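Local coordinates for protein lipase (Photobacterium sp. M37, PDB 2ORY) that probably hydrolyses the ester bonds of triacylglycerols, as a cold-adapted lipase of the alpha/beta hydrolase class, at residues L8-S13 and E318-M323; N245-L250 and R272-E277; K111-A116 and S180-L185; A71-I76 and K150-F155; D50-V55 and E82-I87. One frame throughout, in Å; residues are numbered along the deposited sequence.

Contact 1 of 5, residues L8-S13 and E318-M323; sequences LMLAFS and ELMGMM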
# COMPACT_ATOMS: atom_id res chain seq x y z
N LEU A 8 -14.01 1.21 -3.79
CA LEU A 8 -13.81 -0.09 -4.39
C LEU A 8 -12.39 -0.55 -4.18
O LEU A 8 -12.16 -1.67 -3.76
CB LEU A 8 -14.13 -0.07 -5.87
CG LEU A 8 -13.98 -1.40 -6.60
CD1 LEU A 8 -14.94 -2.42 -6.00
CD2 LEU A 8 -14.27 -1.20 -8.07
N MET A 9 -11.43 0.32 -4.48
CA MET A 9 -10.03 -0.00 -4.29
C MET A 9 -9.67 -0.25 -2.81
O MET A 9 -8.73 -0.98 -2.51
CB MET A 9 -9.16 1.12 -4.87
CG MET A 9 -9.31 1.35 -6.38
SD MET A 9 -9.20 -0.12 -7.42
CE MET A 9 -7.55 -0.38 -7.45
N LEU A 10 -10.40 0.37 -1.89
CA LEU A 10 -10.16 0.16 -0.46
C LEU A 10 -10.51 -1.29 -0.17
O LEU A 10 -9.83 -1.97 0.59
CB LEU A 10 -11.07 1.06 0.39
CG LEU A 10 -10.87 0.87 1.90
CD1 LEU A 10 -9.47 1.40 2.27
CD2 LEU A 10 -11.94 1.60 2.70
N ALA A 11 -11.59 -1.76 -0.81
CA ALA A 11 -12.04 -3.13 -0.66
C ALA A 11 -11.00 -4.13 -1.17
O ALA A 11 -10.78 -5.17 -0.57
CB ALA A 11 -13.38 -3.33 -1.41
N PHE A 12 -10.38 -3.81 -2.30
CA PHE A 12 -9.36 -4.70 -2.85
C PHE A 12 -8.10 -4.64 -2.01
O PHE A 12 -7.42 -5.65 -1.83
CB PHE A 12 -9.03 -4.30 -4.29
CG PHE A 12 -10.07 -4.70 -5.29
CD1 PHE A 12 -10.74 -3.74 -6.04
CD2 PHE A 12 -10.36 -6.05 -5.50
CE1 PHE A 12 -11.67 -4.11 -7.00
CE2 PHE A 12 -11.30 -6.43 -6.44
CZ PHE A 12 -11.96 -5.46 -7.20
N SER A 13 -7.78 -3.46 -1.50
CA SER A 13 -6.60 -3.30 -0.69
C SER A 13 -6.74 -4.11 0.59
O SER A 13 -5.78 -4.73 1.04
CB SER A 13 -6.37 -1.83 -0.33
OG SER A 13 -5.86 -1.10 -1.44
N GLU A 318 -13.65 3.18 8.20
CA GLU A 318 -14.57 3.94 9.03
C GLU A 318 -14.85 5.33 8.47
O GLU A 318 -16.00 5.74 8.34
CB GLU A 318 -14.03 4.03 10.45
CG GLU A 318 -14.83 4.93 11.36
CD GLU A 318 -14.72 4.54 12.82
OE1 GLU A 318 -15.51 3.67 13.25
OE2 GLU A 318 -13.84 5.08 13.52
N LEU A 319 -13.80 6.06 8.13
CA LEU A 319 -13.94 7.40 7.60
C LEU A 319 -14.50 7.42 6.17
O LEU A 319 -14.86 8.47 5.64
CB LEU A 319 -12.59 8.11 7.62
CG LEU A 319 -11.95 8.31 9.01
CD1 LEU A 319 -10.55 8.89 8.84
CD2 LEU A 319 -12.82 9.25 9.86
N MET A 320 -14.56 6.25 5.54
CA MET A 320 -15.03 6.15 4.17
C MET A 320 -16.35 5.41 4.08
O MET A 320 -16.74 4.94 3.00
CB MET A 320 -13.97 5.44 3.30
CG MET A 320 -12.75 6.30 2.97
SD MET A 320 -11.53 5.52 1.84
CE MET A 320 -10.24 5.21 2.99
N GLY A 321 -17.05 5.31 5.21
CA GLY A 321 -18.34 4.64 5.25
C GLY A 321 -18.33 3.21 4.74
O GLY A 321 -19.26 2.79 4.04
N MET A 322 -17.32 2.45 5.10
CA MET A 322 -17.22 1.08 4.62
C MET A 322 -17.24 0.04 5.75
O MET A 322 -17.04 -1.16 5.50
CB MET A 322 -15.93 0.94 3.80
CG MET A 322 -15.95 1.67 2.46
SD MET A 322 -16.96 0.82 1.25
CE MET A 322 -15.78 -0.32 0.58
N MET A 323 -17.49 0.50 6.97
CA MET A 323 -17.53 -0.38 8.13
C MET A 323 -18.42 -1.60 7.92
O MET A 323 -18.03 -2.72 8.26
CB MET A 323 -17.99 0.39 9.37
CG MET A 323 -16.93 1.35 9.92
SD MET A 323 -15.40 0.47 10.31
CE MET A 323 -15.60 0.15 12.05
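Leu10 is the bump of this contact, and two methionines form the hollow that takes it. The leucine has CG anti to the backbone N (chi1 179°), which sends its fork out from helix 5-15 between Met320 and Met322. Met320 meets it tip to tip. Its terminal methyl CE lies 4.0 Å from Leu10 CD1 and the same distance from Leu10 CD2. Met322 instead runs past the leucine in the opposite direction. Its mid-chain CG lies 4.0 Å from Leu10 CD2. The Met322 chain is bent at both outer torsions, chi2 -75° and chi3 -87°. Its methyl CE thereby ends near the helix, 4.3 Å from Ala11 CB. The hollow is shaped by the end of helix 304-319, which closes with a Schellman motif. Gly321 is its C-prime residue, with positive phi, and Met322 N bonds back to Pro317 O. This turn sets Met320 and Met322 on the same side, facing helix 5-15. The contact is purely apolar across the two segments. Phe206 of strand 199-206 touches both Leu10 and Met320, so the N-terminal helix and the end of helix 304-319 meet beside an outermost strand of the central sheet. Met320 O also accepts a hydrogen bond from Gln7 NE2, one residue before segment 8-13.

Contact 2 of 5, residues N245-L250 and R272-E277; sequences NSLKKL and RAMIAE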
# COMPACT_ATOMS: atom_id res chain seq x y z
N ASN A 245 9.76 17.09 8.63
CA ASN A 245 8.74 17.92 9.29
C ASN A 245 7.60 17.08 9.83
O ASN A 245 7.12 17.30 10.94
CB ASN A 245 8.20 18.96 8.31
CG ASN A 245 9.20 20.02 7.99
OD1 ASN A 245 9.65 20.75 8.88
ND2 ASN A 245 9.58 20.12 6.72
N SER A 246 7.14 16.13 9.01
CA SER A 246 6.07 15.23 9.38
C SER A 246 6.44 14.38 10.59
O SER A 246 5.64 14.17 11.49
CB SER A 246 5.74 14.30 8.22
OG SER A 246 4.99 14.98 7.24
N LEU A 247 7.67 13.88 10.61
CA LEU A 247 8.11 13.04 11.71
C LEU A 247 8.00 13.77 13.04
O LEU A 247 7.61 13.20 14.06
CB LEU A 247 9.53 12.54 11.45
CG LEU A 247 9.72 11.43 10.38
CD1 LEU A 247 11.21 11.21 10.13
CD2 LEU A 247 9.07 10.13 10.85
N LYS A 248 8.33 15.06 13.03
CA LYS A 248 8.28 15.87 14.25
C LYS A 248 6.87 16.13 14.78
O LYS A 248 6.70 16.84 15.76
CB LYS A 248 9.03 17.18 14.02
CG LYS A 248 10.54 16.98 13.94
CD LYS A 248 11.27 18.22 13.48
CE LYS A 248 12.76 17.94 13.31
NZ LYS A 248 13.46 19.08 12.64
N LYS A 249 5.87 15.55 14.13
CA LYS A 249 4.48 15.72 14.55
C LYS A 249 3.95 14.46 15.20
O LYS A 249 2.84 14.46 15.73
CB LYS A 249 3.59 16.06 13.36
CG LYS A 249 3.81 17.42 12.76
CD LYS A 249 2.85 17.66 11.61
CE LYS A 249 3.18 18.96 10.88
NZ LYS A 249 2.44 19.06 9.59
N LEU A 250 4.73 13.38 15.15
CA LEU A 250 4.31 12.10 15.71
C LEU A 250 4.13 12.08 17.22
O LEU A 250 3.20 11.47 17.72
CB LEU A 250 5.28 10.98 15.30
CG LEU A 250 5.25 10.66 13.80
CD1 LEU A 250 6.35 9.70 13.45
CD2 LEU A 250 3.91 10.08 13.45
N ARG A 272 12.96 9.91 17.50
CA ARG A 272 14.17 10.74 17.38
C ARG A 272 15.22 10.05 16.52
O ARG A 272 15.89 10.70 15.74
CB ARG A 272 14.78 11.06 18.76
CG ARG A 272 13.93 12.00 19.61
CD ARG A 272 14.75 12.63 20.72
NE ARG A 272 15.40 11.63 21.57
CZ ARG A 272 14.77 10.88 22.48
NH1 ARG A 272 13.47 11.02 22.65
NH2 ARG A 272 15.44 10.02 23.22
N ALA A 273 15.37 8.74 16.68
CA ALA A 273 16.34 8.03 15.83
C ALA A 273 15.92 8.13 14.35
O ALA A 273 16.77 8.38 13.49
CB ALA A 273 16.44 6.58 16.27
N MET A 274 14.64 7.96 14.05
CA MET A 274 14.13 8.07 12.67
C MET A 274 14.45 9.45 12.09
O MET A 274 14.86 9.57 10.93
CB MET A 274 12.61 7.88 12.62
CG MET A 274 12.10 6.47 12.88
SD MET A 274 10.35 6.44 13.35
CE MET A 274 9.56 6.72 11.74
N ILE A 275 14.23 10.50 12.89
CA ILE A 275 14.49 11.87 12.43
C ILE A 275 15.98 11.98 12.15
O ILE A 275 16.39 12.41 11.06
CB ILE A 275 14.04 12.91 13.49
CG1 ILE A 275 12.52 12.90 13.61
CG2 ILE A 275 14.54 14.31 13.13
CD1 ILE A 275 11.99 13.77 14.75
N ALA A 276 16.79 11.58 13.11
CA ALA A 276 18.24 11.60 12.95
C ALA A 276 18.73 10.84 11.70
O ALA A 276 19.57 11.35 10.94
CB ALA A 276 18.90 11.02 14.19
N GLU A 277 18.23 9.63 11.47
CA GLU A 277 18.70 8.86 10.32
C GLU A 277 18.18 9.27 8.94
O GLU A 277 18.77 8.89 7.94
CB GLU A 277 18.45 7.36 10.54
CG GLU A 277 19.11 6.79 11.82
CD GLU A 277 20.65 6.80 11.81
OE1 GLU A 277 21.26 6.41 10.78
OE2 GLU A 277 21.26 7.18 12.85
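Leu247 and Ile275 make the heart of this contact, where the two backbones come closest. Their CA atoms are 6.5 Å apart. Leu247 CB lies 3.7 Å from Ile275 CG1, and Leu247 CD1 reaches over the helix backbone near Ile275 CA. The other methyl of the leucine, CD2, meets Met274 CE at 3.6 Å. These two side chains cross at about a right angle. The bend of Met274 at chi3 (76°) turns its methyl to the leucine. Leu247 and Met274 are both buried, and Ala241 and Trp242 of the preceding loop add to their surroundings.

The outer side is different. Lys248 is exposed and lies across Ile275 with its aliphatic chain. Its CG is 3.6 Å from Ile275 CD1, and its CE is 4.0 Å from Ile275 CG2. The chain is extended beyond CG, so the ammonium group is carried on past the isoleucine. No hydrogen bond joins the two segments. Leu250 comes near helix 265-278 as well, and touches Ile271 one turn before Met274. What results is a short helix, 244-247, running into a type I beta turn from Leu247 to Leu250, packed against one side of helix 265-278.

Contact 3 of 5, residues K111-A116 and S180-L185; sequences KKWPYA and SSTLAL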
# COMPACT_ATOMS: atom_id res chain seq x y z
N LYS A 111 18.58 4.65 -3.27
CA LYS A 111 18.96 4.29 -4.64
C LYS A 111 18.30 5.23 -5.64
O LYS A 111 17.15 5.65 -5.47
CB LYS A 111 18.56 2.84 -4.95
CG LYS A 111 19.63 1.82 -4.54
CD LYS A 111 19.26 0.39 -4.91
CE LYS A 111 20.46 -0.55 -4.84
NZ LYS A 111 21.13 -0.56 -3.50
N LYS A 112 19.02 5.59 -6.69
CA LYS A 112 18.44 6.49 -7.65
C LYS A 112 17.39 5.71 -8.43
O LYS A 112 17.57 4.52 -8.70
CB LYS A 112 19.51 7.06 -8.60
CG LYS A 112 20.12 6.06 -9.55
CD LYS A 112 20.25 6.63 -10.96
CE LYS A 112 21.19 7.82 -11.03
NZ LYS A 112 21.10 8.51 -12.36
N TRP A 113 16.28 6.37 -8.72
CA TRP A 113 15.19 5.78 -9.47
C TRP A 113 15.82 5.30 -10.78
O TRP A 113 16.40 6.08 -11.54
CB TRP A 113 14.12 6.83 -9.74
CG TRP A 113 12.95 6.33 -10.51
CD1 TRP A 113 12.53 6.77 -11.74
CD2 TRP A 113 12.00 5.33 -10.09
NE1 TRP A 113 11.37 6.12 -12.10
CE2 TRP A 113 11.02 5.24 -11.11
CE3 TRP A 113 11.88 4.52 -8.95
CZ2 TRP A 113 9.93 4.36 -11.02
CZ3 TRP A 113 10.79 3.64 -8.87
CH2 TRP A 113 9.84 3.57 -9.90
N PRO A 114 15.72 3.99 -11.05
CA PRO A 114 16.31 3.47 -12.28
C PRO A 114 15.54 3.57 -13.59
O PRO A 114 16.11 3.29 -14.64
CB PRO A 114 16.65 2.02 -11.91
CG PRO A 114 15.61 1.66 -10.92
CD PRO A 114 15.36 2.91 -10.11
N TYR A 115 14.28 3.99 -13.56
CA TYR A 115 13.51 4.01 -14.79
C TYR A 115 13.25 5.34 -15.48
O TYR A 115 12.51 5.38 -16.45
CB TYR A 115 12.18 3.28 -14.55
CG TYR A 115 12.38 1.96 -13.86
CD1 TYR A 115 12.09 1.81 -12.50
CD2 TYR A 115 12.90 0.88 -14.55
CE1 TYR A 115 12.33 0.61 -11.85
CE2 TYR A 115 13.15 -0.32 -13.91
CZ TYR A 115 12.86 -0.45 -12.56
OH TYR A 115 13.13 -1.64 -11.94
N ALA A 116 13.82 6.42 -14.98
CA ALA A 116 13.66 7.73 -15.59
C ALA A 116 14.60 8.75 -14.94
O ALA A 116 14.96 8.62 -13.77
CB ALA A 116 12.22 8.21 -15.48
N SER A 180 2.43 0.18 -4.22
CA SER A 180 1.54 0.26 -5.37
C SER A 180 1.80 1.52 -6.18
O SER A 180 1.96 1.47 -7.39
CB SER A 180 0.06 0.21 -4.93
OG SER A 180 -0.29 1.30 -4.09
N SER A 181 1.88 2.67 -5.51
CA SER A 181 2.10 3.90 -6.24
C SER A 181 3.47 3.84 -6.93
O SER A 181 3.63 4.27 -8.08
CB SER A 181 2.02 5.10 -5.29
OG SER A 181 2.93 4.98 -4.23
N THR A 182 4.45 3.27 -6.24
CA THR A 182 5.77 3.15 -6.82
C THR A 182 5.72 2.16 -8.00
O THR A 182 6.29 2.44 -9.05
CB THR A 182 6.81 2.70 -5.73
OG1 THR A 182 6.83 3.67 -4.67
CG2 THR A 182 8.23 2.59 -6.33
N LEU A 183 5.01 1.04 -7.84
CA LEU A 183 4.94 0.07 -8.93
C LEU A 183 4.28 0.68 -10.15
O LEU A 183 4.74 0.46 -11.28
CB LEU A 183 4.18 -1.20 -8.51
CG LEU A 183 4.17 -2.31 -9.58
CD1 LEU A 183 4.38 -3.68 -8.98
CD2 LEU A 183 2.87 -2.29 -10.32
N ALA A 184 3.20 1.44 -9.92
CA ALA A 184 2.47 2.11 -11.00
C ALA A 184 3.40 3.02 -11.81
O ALA A 184 3.32 3.06 -13.03
CB ALA A 184 1.31 2.92 -10.43
N LEU A 185 4.27 3.75 -11.12
CA LEU A 185 5.21 4.63 -11.82
C LEU A 185 6.18 3.81 -12.65
O LEU A 185 6.56 4.23 -13.75
CB LEU A 185 6.00 5.52 -10.84
CG LEU A 185 6.97 6.54 -11.49
CD1 LEU A 185 6.19 7.50 -12.39
CD2 LEU A 185 7.70 7.35 -10.43
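The backbones stay well apart, with Trp113 CA and Thr182 CA 10.1 Å from each other. Segment 111-116 leaves the short strand 110-112 and turns into loop, while segment 180-185 is regular helix. Trp113 bridges the gap. Its chi1 of -180° swings the indole away from its own backbone N and out to the helix. The benzo side of the ring system does the touching. CZ3 lies 3.8 Å from Thr182 CG2, and CZ2 lies 3.7 Å from Leu185 CG. Leu185 CD2 sits 3.6 Å above one indole face, toward the rim.

Helix 175-189 begins within a probable nucleophile elbow (Gly172, Ser174, Gly176), a hallmark of alpha/beta hydrolases. Trp113 packs on the middle and second half of this helix, at Thr182 and Leu185. The opposite indole face has Tyr115 CD1 over it, also toward the rim. The indole N-H is held too: Trp113 NE1 bonds Asp189 OD2. Phe216 of helix 214-224 meets Trp113 edge-to-face and also touches Leu185.

Contact 4 of 5, residues A71-I76 and K150-F155; sequences AMMYVI and KTILQF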
# COMPACT_ATOMS: atom_id res chain seq x y z
N ALA A 71 5.16 -10.02 1.79
CA ALA A 71 4.53 -9.24 0.72
C ALA A 71 3.63 -10.13 -0.11
O ALA A 71 3.81 -11.35 -0.14
CB ALA A 71 5.58 -8.61 -0.15
N MET A 72 2.66 -9.51 -0.77
CA MET A 72 1.72 -10.24 -1.62
C MET A 72 1.15 -9.34 -2.70
O MET A 72 0.87 -8.16 -2.45
CB MET A 72 0.57 -10.81 -0.79
CG MET A 72 -0.35 -11.77 -1.57
SD MET A 72 -1.65 -10.97 -2.60
CE MET A 72 -3.01 -11.03 -1.50
N MET A 73 0.97 -9.89 -3.89
CA MET A 73 0.39 -9.13 -4.99
C MET A 73 -0.46 -10.04 -5.85
O MET A 73 -0.13 -11.22 -6.03
CB MET A 73 1.50 -8.48 -5.85
CG MET A 73 0.99 -7.71 -7.08
SD MET A 73 2.29 -6.73 -7.79
CE MET A 73 3.41 -8.04 -8.37
N TYR A 74 -1.59 -9.51 -6.32
CA TYR A 74 -2.49 -10.24 -7.21
C TYR A 74 -3.13 -9.24 -8.16
O TYR A 74 -3.03 -8.01 -7.97
CB TYR A 74 -3.56 -11.03 -6.42
CG TYR A 74 -4.57 -10.20 -5.65
CD1 TYR A 74 -5.86 -10.03 -6.12
CD2 TYR A 74 -4.22 -9.56 -4.46
CE1 TYR A 74 -6.77 -9.22 -5.44
CE2 TYR A 74 -5.12 -8.75 -3.77
CZ TYR A 74 -6.40 -8.58 -4.27
OH TYR A 74 -7.28 -7.74 -3.64
N VAL A 75 -3.75 -9.76 -9.22
CA VAL A 75 -4.43 -8.94 -10.21
C VAL A 75 -5.87 -9.44 -10.41
O VAL A 75 -6.09 -10.63 -10.65
CB VAL A 75 -3.70 -9.00 -11.57
CG1 VAL A 75 -4.35 -8.04 -12.55
CG2 VAL A 75 -2.22 -8.68 -11.39
N ILE A 76 -6.85 -8.53 -10.29
CA ILE A 76 -8.26 -8.88 -10.48
C ILE A 76 -8.68 -8.27 -11.82
O ILE A 76 -8.33 -7.13 -12.11
CB ILE A 76 -9.21 -8.25 -9.41
CG1 ILE A 76 -8.63 -8.42 -8.01
CG2 ILE A 76 -10.58 -8.87 -9.49
CD1 ILE A 76 -7.64 -7.32 -7.65
N LYS A 150 4.74 -16.74 -14.04
CA LYS A 150 4.98 -15.54 -14.83
C LYS A 150 5.12 -14.35 -13.90
O LYS A 150 4.41 -14.26 -12.91
CB LYS A 150 3.81 -15.31 -15.79
CG LYS A 150 3.73 -16.33 -16.91
CD LYS A 150 2.29 -16.68 -17.23
CE LYS A 150 2.21 -17.78 -18.29
NZ LYS A 150 0.86 -18.40 -18.32
N THR A 151 6.05 -13.46 -14.21
CA THR A 151 6.23 -12.25 -13.41
C THR A 151 5.05 -11.37 -13.78
O THR A 151 4.34 -11.65 -14.74
CB THR A 151 7.52 -11.49 -13.77
OG1 THR A 151 7.49 -11.14 -15.16
CG2 THR A 151 8.77 -12.34 -13.45
N ILE A 152 4.82 -10.30 -13.02
CA ILE A 152 3.71 -9.42 -13.31
C ILE A 152 3.89 -8.82 -14.71
O ILE A 152 2.94 -8.73 -15.49
CB ILE A 152 3.58 -8.29 -12.25
CG1 ILE A 152 2.34 -7.43 -12.52
CG2 ILE A 152 4.82 -7.42 -12.24
CD1 ILE A 152 1.05 -8.13 -12.29
N LEU A 153 5.12 -8.42 -15.04
CA LEU A 153 5.36 -7.82 -16.35
C LEU A 153 5.09 -8.81 -17.49
O LEU A 153 4.44 -8.47 -18.48
CB LEU A 153 6.79 -7.27 -16.43
CG LEU A 153 7.18 -6.55 -17.72
CD1 LEU A 153 6.15 -5.49 -18.03
CD2 LEU A 153 8.56 -5.95 -17.58
N GLN A 154 5.59 -10.04 -17.35
CA GLN A 154 5.36 -11.05 -18.37
C GLN A 154 3.85 -11.31 -18.50
O GLN A 154 3.33 -11.43 -19.62
CB GLN A 154 6.09 -12.34 -18.01
CG GLN A 154 7.62 -12.19 -17.99
CD GLN A 154 8.32 -13.38 -17.37
OE1 GLN A 154 7.71 -14.14 -16.61
NE2 GLN A 154 9.60 -13.55 -17.69
N PHE A 155 3.15 -11.41 -17.38
CA PHE A 155 1.70 -11.66 -17.42
C PHE A 155 0.92 -10.57 -18.16
O PHE A 155 0.05 -10.86 -18.98
CB PHE A 155 1.13 -11.80 -16.00
CG PHE A 155 -0.37 -11.92 -15.97
CD1 PHE A 155 -1.00 -13.10 -16.33
CD2 PHE A 155 -1.17 -10.83 -15.62
CE1 PHE A 155 -2.38 -13.20 -16.35
CE2 PHE A 155 -2.55 -10.92 -15.64
CZ PHE A 155 -3.16 -12.10 -16.00
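Ile152 points at the strand and meets Met73 and Val75 with different parts of its side chain. Met73 crosses it at about a right angle. The methionine leaves its backbone N behind it (chi1 177°) and runs out straight until it bends at chi3. That bend brings its methyl CE to 3.9 Å from Ile152 CB, with Ile152 CG2 slightly farther off. Val75, two residues on along the same face of the strand, meets the other branch. Its CG2 lies 3.4 Å from Ile152 CD1, which is tighter than usual carbon packing. A chi1 of -176° directs the longer branch of Ile152 at the strand and carries CD1 out to the valine.

These side chains join helix 152-160 to strand 66-78, a helix laid over the central sheet of an alpha/beta hydrolase. Ile152 is the first residue of that helix. Thr151 before it is the N-cap and forms a capping box with Gln154. Gln154 N donates to Thr151 OG1 at 3.1 Å, and Thr151 N donates back to Gln154 OE1 at 3.0 Å. The returning bond is nearly straight at its hydrogen (173°), but the donor sits above the amide carbonyl plane. Trp56 of the neighbouring strand touches both Met73 and Val75, and its ring meets that of Phe155.

Contact 5 of 5, residues D50-V55 and E82-I87; sequences DDWEVV and EGEYVI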
# COMPACT_ATOMS: atom_id res chain seq x y z
N ASP A 50 -20.53 -6.43 -9.97
CA ASP A 50 -19.81 -6.84 -11.17
C ASP A 50 -19.32 -8.26 -10.97
O ASP A 50 -19.55 -8.86 -9.92
CB ASP A 50 -18.60 -5.93 -11.42
CG ASP A 50 -18.98 -4.47 -11.58
OD1 ASP A 50 -19.44 -4.08 -12.68
OD2 ASP A 50 -18.81 -3.70 -10.61
N ASP A 51 -18.65 -8.81 -11.97
CA ASP A 51 -18.12 -10.15 -11.85
C ASP A 51 -16.62 -10.08 -12.00
O ASP A 51 -16.08 -9.84 -13.08
CB ASP A 51 -18.72 -11.08 -12.91
CG ASP A 51 -19.59 -12.17 -12.30
OD1 ASP A 51 -19.07 -12.98 -11.50
OD2 ASP A 51 -20.81 -12.22 -12.62
N TRP A 52 -15.94 -10.27 -10.88
CA TRP A 52 -14.50 -10.19 -10.87
C TRP A 52 -13.86 -11.56 -10.90
O TRP A 52 -14.46 -12.54 -10.45
CB TRP A 52 -14.06 -9.44 -9.63
CG TRP A 52 -14.69 -8.10 -9.51
CD1 TRP A 52 -15.86 -7.78 -8.89
CD2 TRP A 52 -14.13 -6.86 -9.97
NE1 TRP A 52 -16.05 -6.42 -8.91
CE2 TRP A 52 -15.01 -5.83 -9.58
CE3 TRP A 52 -12.97 -6.52 -10.68
CZ2 TRP A 52 -14.77 -4.49 -9.86
CZ3 TRP A 52 -12.72 -5.18 -10.96
CH2 TRP A 52 -13.62 -4.18 -10.55
N GLU A 53 -12.64 -11.61 -11.42
CA GLU A 53 -11.88 -12.84 -11.55
C GLU A 53 -10.42 -12.60 -11.19
O GLU A 53 -9.78 -11.68 -11.73
CB GLU A 53 -11.97 -13.35 -12.99
CG GLU A 53 -11.22 -14.63 -13.25
CD GLU A 53 -11.90 -15.85 -12.64
OE1 GLU A 53 -11.18 -16.84 -12.35
OE2 GLU A 53 -13.14 -15.82 -12.46
N VAL A 54 -9.88 -13.41 -10.29
CA VAL A 54 -8.47 -13.29 -9.94
C VAL A 54 -7.76 -13.95 -11.11
O VAL A 54 -7.94 -15.13 -11.34
CB VAL A 54 -8.15 -14.05 -8.63
CG1 VAL A 54 -6.65 -13.97 -8.31
CG2 VAL A 54 -8.98 -13.47 -7.48
N VAL A 55 -6.99 -13.17 -11.86
CA VAL A 55 -6.28 -13.68 -13.03
C VAL A 55 -4.76 -13.79 -12.87
O VAL A 55 -4.07 -14.30 -13.75
CB VAL A 55 -6.62 -12.83 -14.27
CG1 VAL A 55 -8.10 -13.01 -14.63
CG2 VAL A 55 -6.35 -11.35 -13.98
N GLU A 82 -13.35 -5.45 -21.37
CA GLU A 82 -12.08 -5.77 -22.01
C GLU A 82 -10.98 -4.88 -21.47
O GLU A 82 -11.12 -3.66 -21.43
CB GLU A 82 -12.20 -5.61 -23.53
CG GLU A 82 -13.18 -6.59 -24.16
CD GLU A 82 -13.34 -6.40 -25.67
OE1 GLU A 82 -12.55 -5.64 -26.27
OE2 GLU A 82 -14.27 -7.01 -26.24
N GLY A 83 -9.88 -5.49 -21.03
CA GLY A 83 -8.77 -4.73 -20.50
C GLY A 83 -9.06 -3.82 -19.32
O GLY A 83 -8.78 -2.62 -19.38
N GLU A 84 -9.64 -4.38 -18.26
CA GLU A 84 -9.96 -3.61 -17.05
C GLU A 84 -9.37 -4.41 -15.87
O GLU A 84 -9.94 -5.40 -15.42
CB GLU A 84 -11.48 -3.46 -16.89
CG GLU A 84 -12.01 -2.10 -16.37
CD GLU A 84 -11.99 -1.95 -14.85
OE1 GLU A 84 -10.90 -2.04 -14.25
OE2 GLU A 84 -13.07 -1.73 -14.25
N TYR A 85 -8.22 -3.97 -15.38
CA TYR A 85 -7.57 -4.69 -14.30
C TYR A 85 -7.25 -3.90 -13.04
O TYR A 85 -7.05 -2.68 -13.07
CB TYR A 85 -6.26 -5.30 -14.79
CG TYR A 85 -6.38 -6.13 -16.05
CD1 TYR A 85 -6.42 -5.52 -17.31
CD2 TYR A 85 -6.46 -7.52 -15.99
CE1 TYR A 85 -6.53 -6.28 -18.47
CE2 TYR A 85 -6.58 -8.29 -17.15
CZ TYR A 85 -6.61 -7.66 -18.38
OH TYR A 85 -6.72 -8.43 -19.53
N VAL A 86 -7.19 -4.63 -11.92
CA VAL A 86 -6.79 -4.06 -10.64
C VAL A 86 -5.56 -4.83 -10.15
O VAL A 86 -5.61 -6.05 -10.07
CB VAL A 86 -7.89 -4.19 -9.54
CG1 VAL A 86 -7.34 -3.71 -8.20
CG2 VAL A 86 -9.10 -3.38 -9.90
N ILE A 87 -4.46 -4.15 -9.86
CA ILE A 87 -3.29 -4.82 -9.29
C ILE A 87 -3.28 -4.38 -7.80
O ILE A 87 -3.14 -3.20 -7.50
CB ILE A 87 -1.98 -4.34 -9.93
CG1 ILE A 87 -1.94 -4.72 -11.41
CG2 ILE A 87 -0.81 -4.91 -9.16
CD1 ILE A 87 -0.68 -4.20 -12.10
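Trp52 and Val86 meet across strand 66-78, which lies between strands 52-63 and 84-90 in the mixed central sheet of this alpha/beta hydrolase. Next-but-one strands thus touch by side chains alone. The short strands 52-55 and 84-87 come within 9.1 Å of each other at their axes and cross at -60°, the twist summed over two strand steps.

Lysines from outside the two segments lie near the polar groups. Asp50 OD1 makes a salt bridge with Lys78 NZ, and Glu84 OE2 has a long, weak ion pair with the same ammonium. Tyr85 OH is hydrogen-bonded to Lys159 NZ. The two carboxylates stay apart, with Asp50 OD1 and Glu84 OE2 7.0 Å from each other. A positive charge near both probably eases their like charges. The Glu84 carboxylate also comes up obliquely beside the indole, with OE2 4.5 Å from Trp52 CH2.

The apolar contacts lie at two places. Trp52 has CG anti to the carbonyl carbon (chi1 -56°), and its indole slants across to the valine. Trp52 CZ3 is 4.2 Å from Val86 CG2. Ile76 of the middle strand touches both of these residues. At the second place Val55 faces Tyr85. The ring of Tyr85 receives Val55 at its edge, near its plane, with Val55 CG2 4.3 Å from Tyr85 CD2.

How the contacts relate
Contacts 4 and 5 share the central sheet, with centres about 13 Å apart. Strand 66-78 of contact 4 runs between the two strands of contact 5, and their segments alternate along the chain. Contact 1 is centred about 18 Å from contact 5 and touches it where helix 5-15 packs on the sheet. It also touches contact 4, through Phe12 with Tyr74 and Ile76. Contact 3, on helix 175-189, is centred about 16 Å from contact 4 and touches it through Leu183 and Met73. Contact 5 closes before contact 3 opens, and contacts 3 and 4 alternate. Contact 2 follows, about 40 Å from contact 5 centre to centre. Contact 1 pairs an early and a late part of the chain, with the other four between them in sequence.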